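Local coordinates for protein ORF10 (Moritella marina, PDB 6RIW) that probably extends acyl chains on an acyl carrier protein by Claisen condensation, as the ketosynthase-chain length factor part of a polyunsaturated fatty acid synthase, at residues T164-A169 against Q706-V711; V246-P249 against N253-G256; I394-P399 against M412-V417. All coordinates share one frame; numbering follows the deposited sequence.

Contact 1 (T164-A169 against Q706-V711); sequences THADNA and QHYGPV
Tyr708 reaches Asp167 with its phenol oxygen. OH donates a hydrogen bond of 2.7 Å to OD1 of Asp167, on the anti lone pair, the one away from the other carboxylate oxygen. Carboxylate and phenol ring are nearly coplanar, 14° apart, and OD1 sits at the ring edge, in its plane. CG of Tyr708 lies opposite its own carbonyl carbon (chi1 -59°), which swings the ring toward the 3-10 turn of 166-169. The methyl of Ala166 fills the angle between the two side chains of the other segment. Its CB is 3.5 Å from CD2 of His707 and 4.1 Å from CZ of Tyr708. This is the tight part, and Ala166, Asp167 and His707 are all buried. The two segments belong to different halves of the didomain: 164-169 to the ketosynthase and 706-711 to the chain length factor. The contact is therefore part of the interface between two thiolase-like units within one chain. Asp167 is also held from its own side, where its backbone N donates to ND1 of His165 at 3.0 Å, in the imidazole plane. OD1 has a second partner in Arg873, by a salt bridge, and OD2 bonds to Tyr82 OH; ND1 of His707 bonds to Gln956 N. A phenylalanine in place of Tyr708 would probably leave OD1 of Asp167 without its hydroxyl donor. The other side is looser. Tyr708 itself is partly exposed, and past it Gly709 breaks from helical geometry and leads the chain out to exposed Pro710.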
loop_
_atom_site.group_PDB
_atom_site.type_symbol
_atom_site.label_atom_id
_atom_site.label_comp_id
_atom_site.label_asym_id
_atom_site.label_seq_id
_atom_site.Cartn_x
_atom_site.Cartn_y
_atom_site.Cartn_z
ATOM N N THR A 164 4.548 21.827 -4.065
ATOM C CA THR A 164 3.965 20.494 -4.126
ATOM C C THR A 164 2.683 20.447 -3.310
ATOM O O THR A 164 2.684 20.807 -2.125
ATOM C CB THR A 164 4.982 19.454 -3.625
ATOM O OG1 THR A 164 6.156 19.534 -4.442
ATOM C CG2 THR A 164 4.407 18.052 -3.708
ATOM N N HIS A 165 1.588 20.033 -3.958
ATOM C CA HIS A 165 0.293 19.901 -3.295
ATOM C C HIS A 165 0.337 18.781 -2.261
ATOM O O HIS A 165 0.818 17.674 -2.540
ATOM C CB HIS A 165 -0.796 19.600 -4.332
ATOM C CG HIS A 165 -2.205 19.807 -3.843
ATOM N ND1 HIS A 165 -2.837 18.921 -2.993
ATOM C CD2 HIS A 165 -3.121 20.766 -4.137
ATOM C CE1 HIS A 165 -4.070 19.342 -2.756
ATOM N NE2 HIS A 165 -4.272 20.455 -3.444
ATOM N N ALA A 166 -0.213 19.068 -1.079
ATOM C CA ALA A 166 -0.225 18.111 0.034
ATOM C C ALA A 166 -0.801 16.748 -0.336
ATOM O O ALA A 166 -0.408 15.731 0.257
ATOM C CB ALA A 166 -1.030 18.697 1.199
ATOM N N ASP A 167 -1.746 16.689 -1.278
ATOM C CA ASP A 167 -2.329 15.390 -1.637
ATOM C C ASP A 167 -1.275 14.421 -2.179
ATOM O O ASP A 167 -1.513 13.211 -2.214
ATOM C CB ASP A 167 -3.453 15.567 -2.679
ATOM C CG ASP A 167 -4.784 16.069 -2.078
ATOM O OD1 ASP A 167 -4.938 16.130 -0.832
ATOM O OD2 ASP A 167 -5.695 16.411 -2.876
ATOM N N ASN A 168 -0.121 14.922 -2.633
ATOM C CA ASN A 168 0.968 14.055 -3.047
ATOM C C ASN A 168 1.564 13.233 -1.899
ATOM O O ASN A 168 2.315 12.291 -2.159
ATOM C CB ASN A 168 2.050 14.901 -3.716
ATOM C CG ASN A 168 1.635 15.346 -5.111
ATOM O OD1 ASN A 168 1.404 14.508 -5.983
ATOM N ND2 ASN A 168 1.494 16.657 -5.316
ATOM N N ALA A 169 1.233 13.525 -0.654
ATOM C CA ALA A 169 1.706 12.656 0.421
ATOM C C ALA A 169 0.754 11.496 0.716
ATOM O O ALA A 169 1.095 10.615 1.525
ATOM C CB ALA A 169 1.916 13.476 1.698
ATOM N N GLN A 706 -1.913 19.163 9.023
ATOM C CA GLN A 706 -2.109 20.610 9.141
ATOM C C GLN A 706 -2.521 21.250 7.821
ATOM O O GLN A 706 -3.137 22.323 7.831
ATOM C CB GLN A 706 -0.828 21.289 9.638
ATOM C CG GLN A 706 -0.683 21.292 11.148
ATOM C CD GLN A 706 0.192 22.437 11.600
ATOM O OE1 GLN A 706 -0.201 23.203 12.471
ATOM N NE2 GLN A 706 1.378 22.593 10.970
ATOM N N HIS A 707 -2.147 20.653 6.681
ATOM C CA HIS A 707 -2.572 21.185 5.387
ATOM C C HIS A 707 -4.076 21.086 5.171
ATOM O O HIS A 707 -4.601 21.812 4.328
ATOM C CB HIS A 707 -1.867 20.472 4.214
ATOM C CG HIS A 707 -0.379 20.619 4.219
ATOM N ND1 HIS A 707 0.243 21.842 4.322
ATOM C CD2 HIS A 707 0.615 19.694 4.150
ATOM C CE1 HIS A 707 1.555 21.671 4.309
ATOM N NE2 HIS A 707 1.810 20.377 4.219
ATOM N N TYR A 708 -4.785 20.253 5.950
ATOM C CA TYR A 708 -6.225 20.061 5.790
ATOM C C TYR A 708 -7.061 20.749 6.854
ATOM O O TYR A 708 -8.259 20.975 6.627
ATOM C CB TYR A 708 -6.551 18.557 5.767
ATOM C CG TYR A 708 -5.815 17.887 4.628
ATOM C CD1 TYR A 708 -6.250 18.031 3.311
ATOM C CD2 TYR A 708 -4.661 17.151 4.866
ATOM C CE1 TYR A 708 -5.544 17.425 2.235
ATOM C CE2 TYR A 708 -3.962 16.542 3.817
ATOM C CZ TYR A 708 -4.403 16.688 2.510
ATOM O OH TYR A 708 -3.687 16.063 1.507
ATOM N N GLY A 709 -6.464 21.102 7.979
ATOM C CA GLY A 709 -7.156 21.838 9.012
ATOM C C GLY A 709 -6.294 21.969 10.254
ATOM O O GLY A 709 -5.334 21.215 10.442
ATOM N N PRO A 710 -6.647 22.900 11.147
ATOM C CA PRO A 710 -5.803 23.170 12.322
ATOM C C PRO A 710 -5.859 22.062 13.367
ATOM O O PRO A 710 -6.931 21.535 13.686
ATOM C CB PRO A 710 -6.384 24.481 12.888
ATOM C CG PRO A 710 -7.792 24.533 12.356
ATOM C CD PRO A 710 -7.780 23.822 11.031
ATOM N N VAL A 711 -4.673 21.737 13.922
ATOM C CA VAL A 711 -4.516 20.764 14.998
ATOM C C VAL A 711 -4.830 21.431 16.329
ATOM O O VAL A 711 -4.714 22.654 16.481
ATOM C CB VAL A 711 -3.090 20.173 14.981
ATOM C CG1 VAL A 711 -2.035 21.204 15.410
ATOM C CG2 VAL A 711 -2.989 18.898 15.841
#

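Contact 2 (V246-P249 against N253-G256)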
loop_
_atom_site.group_PDB
_atom_site.type_symbol
_atom_site.label_atom_id
_atom_site.label_comp_id
_atom_site.label_asym_id
_atom_site.label_seq_id
_atom_site.Cartn_x
_atom_site.Cartn_y
_atom_site.Cartn_z
ATOM N N VAL A 246 23.856 -9.432 -15.823
ATOM C CA VAL A 246 22.989 -10.235 -16.681
ATOM C C VAL A 246 21.641 -10.417 -15.982
ATOM O O VAL A 246 21.534 -11.146 -14.985
ATOM C CB VAL A 246 23.611 -11.597 -17.030
ATOM C CG1 VAL A 246 22.637 -12.431 -17.837
ATOM C CG2 VAL A 246 24.906 -11.395 -17.811
ATOM N N HIS A 247 20.610 -9.775 -16.530
ATOM C CA HIS A 247 19.216 -9.952 -16.109
ATOM C C HIS A 247 18.500 -10.691 -17.235
ATOM O O HIS A 247 18.157 -10.094 -18.259
ATOM C CB HIS A 247 18.556 -8.605 -15.805
ATOM C CG HIS A 247 17.060 -8.647 -15.858
ATOM N ND1 HIS A 247 16.302 -9.430 -15.007
ATOM C CD2 HIS A 247 16.182 -8.017 -16.673
ATOM C CE1 HIS A 247 15.018 -9.274 -15.295
ATOM N NE2 HIS A 247 14.920 -8.428 -16.305
ATOM N N ALA A 248 18.271 -11.988 -17.047
ATOM C CA ALA A 248 17.792 -12.843 -18.134
ATOM C C ALA A 248 16.916 -13.941 -17.562
ATOM O O ALA A 248 17.393 -15.044 -17.255
ATOM C CB ALA A 248 18.956 -13.440 -18.919
ATOM N N PRO A 249 15.619 -13.676 -17.411
ATOM C CA PRO A 249 14.717 -14.689 -16.841
ATOM C C PRO A 249 14.832 -16.012 -17.588
ATOM O O PRO A 249 14.849 -16.046 -18.819
ATOM C CB PRO A 249 13.327 -14.062 -17.010
ATOM C CG PRO A 249 13.593 -12.576 -17.034
ATOM C CD PRO A 249 14.918 -12.427 -17.760
ATOM N N ASN A 253 22.699 -18.007 -16.857
ATOM C CA ASN A 253 23.699 -16.998 -16.514
ATOM C C ASN A 253 23.115 -15.790 -15.784
ATOM O O ASN A 253 23.880 -14.916 -15.355
ATOM C CB ASN A 253 24.428 -16.514 -17.781
ATOM C CG ASN A 253 25.053 -17.655 -18.572
ATOM O OD1 ASN A 253 26.076 -18.214 -18.170
ATOM N ND2 ASN A 253 24.439 -18.004 -19.707
ATOM N N SER A 254 21.789 -15.722 -15.651
ATOM C CA SER A 254 21.152 -14.621 -14.937
ATOM C C SER A 254 21.570 -14.621 -13.475
ATOM O O SER A 254 21.560 -15.662 -12.810
ATOM C CB SER A 254 19.626 -14.740 -15.033
ATOM O OG SER A 254 18.990 -13.540 -14.585
ATOM N N GLN A 255 21.926 -13.447 -12.955
ATOM C CA GLN A 255 22.292 -13.364 -11.546
ATOM C C GLN A 255 21.403 -12.431 -10.728
ATOM O O GLN A 255 21.732 -12.146 -9.572
ATOM C CB GLN A 255 23.758 -12.956 -11.413
ATOM C CG GLN A 255 24.687 -14.067 -11.863
ATOM C CD GLN A 255 26.136 -13.779 -11.564
ATOM O OE1 GLN A 255 26.501 -12.648 -11.222
ATOM N NE2 GLN A 255 26.981 -14.801 -11.699
ATOM N N GLY A 256 20.282 -11.974 -11.272
ATOM C CA GLY A 256 19.466 -11.017 -10.555
ATOM C C GLY A 256 18.427 -10.405 -11.470
ATOM O O GLY A 256 18.228 -10.840 -12.609
#
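Gln255 and Val246 are joined by a backbone bond, Gln255 N to Val246 O, at 3.1 Å. Beside it the hydroxyl of Ser254 accepts from the backbone of Ala248: N of Ala248 is 3.0 Å from OG of Ser254, with 166° at the hydrogen. OG can do this because it stands opposite the N of its own residue (chi1 -168°) and so faces 246-249. The same OG bonds to the carbonyl oxygen of Gly334, so this buried hydroxyl bridges two backbone groups. A third, weak bond runs from ND1 of His247 to O of Gly256, 3.4 Å long, with the oxygen near the ring plane. On its far side NE2 of His247 is hydrogen-bonded to Lys363 O. With a carbonyl oxygen at each nitrogen, and the ring of Phe258 meeting its own, the imidazole is probably restrained in rotation. Around these bonds the packing is light. CD of Pro249 sits 4.0 Å above one face of the His247 ring, toward its rim. CG1 of Val246 rests on the carbonyl O of Asn253 at 3.7 Å, and CB of Ala248 meets CB of Ser254 at 4.2 Å. Asn253 and Gln255 lie at the exposed margin. Between the two segments the chain turns by about a right angle (85°), through Asp251. The sequence here, a Pro-Phe-Asp ahead of the Gly-Glu-Gly of strand 259-270, is consistent with the loop that leads into a core strand in beta-ketoacyl synthases.

Contact 3 (I394-P399 against M412-V417)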
loop_
_atom_site.group_PDB
_atom_site.type_symbol
_atom_site.label_atom_id
_atom_site.label_comp_id
_atom_site.label_asym_id
_atom_site.label_seq_id
_atom_site.Cartn_x
_atom_site.Cartn_y
_atom_site.Cartn_z
ATOM N N ILE A 394 13.086 -12.734 -24.376
ATOM C CA ILE A 394 14.330 -12.262 -24.975
ATOM C C ILE A 394 15.513 -12.574 -24.064
ATOM O O ILE A 394 15.360 -12.846 -22.870
ATOM C CB ILE A 394 14.259 -10.759 -25.302
ATOM C CG1 ILE A 394 14.248 -9.919 -24.029
ATOM C CG2 ILE A 394 13.038 -10.464 -26.163
ATOM C CD1 ILE A 394 14.497 -8.444 -24.279
ATOM N N ASN A 395 16.720 -12.536 -24.651
ATOM C CA ASN A 395 18.005 -12.705 -23.961
ATOM C C ASN A 395 18.181 -14.087 -23.353
ATOM O O ASN A 395 19.015 -14.276 -22.453
ATOM C CB ASN A 395 18.222 -11.646 -22.877
ATOM C CG ASN A 395 18.226 -10.240 -23.437
ATOM O OD1 ASN A 395 17.681 -9.313 -22.825
ATOM N ND2 ASN A 395 18.819 -10.075 -24.618
ATOM N N LEU A 396 17.419 -15.060 -23.823
ATOM C CA LEU A 396 17.443 -16.409 -23.270
ATOM C C LEU A 396 18.267 -17.272 -24.223
ATOM O O LEU A 396 17.793 -17.648 -25.294
ATOM C CB LEU A 396 16.017 -16.919 -23.105
ATOM C CG LEU A 396 15.792 -18.349 -22.632
ATOM C CD1 LEU A 396 16.255 -18.488 -21.211
ATOM C CD2 LEU A 396 14.317 -18.694 -22.773
ATOM N N LYS A 397 19.510 -17.564 -23.839
ATOM C CA LYS A 397 20.447 -18.313 -24.679
ATOM C C LYS A 397 20.766 -19.703 -24.152
ATOM O O LYS A 397 20.892 -20.648 -24.943
ATOM C CB LYS A 397 21.765 -17.536 -24.824
ATOM C CG LYS A 397 21.623 -16.035 -25.053
ATOM C CD LYS A 397 21.011 -15.746 -26.401
ATOM C CE LYS A 397 21.296 -14.307 -26.837
ATOM N NZ LYS A 397 20.616 -14.022 -28.149
ATOM N N GLN A 398 20.934 -19.846 -22.836
ATOM C CA GLN A 398 21.222 -21.131 -22.197
ATOM C C GLN A 398 20.203 -21.360 -21.088
ATOM O O GLN A 398 20.428 -20.972 -19.933
ATOM C CB GLN A 398 22.653 -21.171 -21.666
ATOM C CG GLN A 398 23.697 -21.253 -22.787
ATOM C CD GLN A 398 25.089 -20.873 -22.327
ATOM O OE1 GLN A 398 25.262 -20.229 -21.287
ATOM N NE2 GLN A 398 26.095 -21.255 -23.109
ATOM N N PRO A 399 19.084 -22.011 -21.396
ATOM C CA PRO A 399 17.967 -22.076 -20.438
ATOM C C PRO A 399 18.205 -23.021 -19.268
ATOM O O PRO A 399 18.864 -24.055 -19.387
ATOM C CB PRO A 399 16.795 -22.571 -21.295
ATOM C CG PRO A 399 17.230 -22.401 -22.720
ATOM C CD PRO A 399 18.714 -22.523 -22.723
ATOM N N MET A 412 10.396 -23.239 -23.768
ATOM C CA MET A 412 10.571 -21.791 -23.627
ATOM C C MET A 412 10.816 -21.118 -24.974
ATOM O O MET A 412 11.972 -21.026 -25.424
ATOM C CB MET A 412 11.715 -21.491 -22.660
ATOM C CG MET A 412 11.669 -22.313 -21.380
ATOM S SD MET A 412 13.132 -22.035 -20.378
ATOM C CE MET A 412 12.872 -23.181 -19.024
ATOM N N PRO A 413 9.779 -20.599 -25.624
ATOM C CA PRO A 413 9.964 -19.930 -26.921
ATOM C C PRO A 413 10.929 -18.758 -26.826
ATOM O O PRO A 413 10.820 -17.906 -25.939
ATOM C CB PRO A 413 8.549 -19.457 -27.283
ATOM C CG PRO A 413 7.634 -20.274 -26.445
ATOM C CD PRO A 413 8.372 -20.612 -25.193
ATOM N N THR A 414 11.886 -18.729 -27.756
ATOM C CA THR A 414 12.840 -17.640 -27.917
ATOM C C THR A 414 12.646 -16.928 -29.249
ATOM O O THR A 414 13.452 -16.070 -29.623
ATOM C CB THR A 414 14.262 -18.181 -27.788
ATOM O OG1 THR A 414 14.500 -19.114 -28.854
ATOM C CG2 THR A 414 14.429 -18.893 -26.449
ATOM N N THR A 415 11.578 -17.269 -29.961
ATOM C CA THR A 415 11.077 -16.527 -31.104
ATOM C C THR A 415 9.560 -16.545 -31.017
ATOM O O THR A 415 8.980 -17.274 -30.208
ATOM C CB THR A 415 11.549 -17.150 -32.425
ATOM O OG1 THR A 415 11.225 -16.275 -33.513
ATOM C CG2 THR A 415 10.872 -18.495 -32.637
ATOM N N THR A 416 8.905 -15.761 -31.870
ATOM C CA THR A 416 7.454 -15.842 -31.965
ATOM C C THR A 416 7.063 -17.214 -32.503
ATOM O O THR A 416 7.611 -17.670 -33.511
ATOM C CB THR A 416 6.905 -14.749 -32.879
ATOM O OG1 THR A 416 7.316 -13.462 -32.401
ATOM C CG2 THR A 416 5.371 -14.807 -32.917
ATOM N N VAL A 417 6.129 -17.884 -31.824
ATOM C CA VAL A 417 5.672 -19.201 -32.245
ATOM C C VAL A 417 4.155 -19.198 -32.360
ATOM O O VAL A 417 3.452 -18.383 -31.752
ATOM C CB VAL A 417 6.126 -20.331 -31.296
ATOM C CG1 VAL A 417 7.633 -20.280 -31.072
ATOM C CG2 VAL A 417 5.372 -20.243 -29.973
#
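Leu396 points one methyl, CD2, into the notch between Met412 and Thr414. CD2 is 3.8 Å from CB of Met412 and 3.7 Å from CG2 of Thr414. Leu396 crosses each of these side chains at about a right angle. Its branch end meets the base of the methionine and the methyl of the threonine. The second touch is at the other end of the methionine. SD of Met412 lies 3.8 Å from CB of Pro399, against the flank of the pyrrolidine ring. The methionine spans both partners because its chain is extended beyond CG (chi2 174°). No hydrogen bond crosses between the two segments; the side-chain contacts are apolar. Leu396 and Met412 are buried, while Pro399 is partly exposed and Thr414 lies at the surface. The torsion of Thr414 sorts its two branches: with OG1 set between the backbone N and the carbonyl carbon (chi1 63°), CG2 is left to face the leucine. Polar groups of the surrounding loops hold the backbone behind these side chains: OD2 of Asp251 accepts from the N atoms of both Lys397 and Gln398, and Gln252 NE2 bonds to Pro399 O. Phe250 packs on the side chain of Leu396. Both segments belong to the long excursion that follows helix 374-387. Its two ends are tied by the small antiparallel pair of strands 389-390 and 417-418, where Val417 bonds to Ile390, and a further backbone bond joins Pro413 to Thr393.

In the fold
Contact 1 joins the two halves of the didomain, with hundreds of residues between its segments. Contacts 2 and 3 are local closures within the ketosynthase half, on the other side of the chain's centre. Centres of contacts 1 and 2 are about 43 Å apart. The centres of contacts 2 and 3 are about 14 Å apart, and the two touch: ND2 of Asn253 is 2.9 Å from OE1 of Gln398, probably a hydrogen bond, and Ala248 packs on Asn395. Contacts 1 and 2 are mostly buried; contact 3 is partly open. Their chemistry differs accordingly. A charged carboxylate serves the domain interface, backbone bonds close the turn, and apolar side chains close the outer excursion of contact 3.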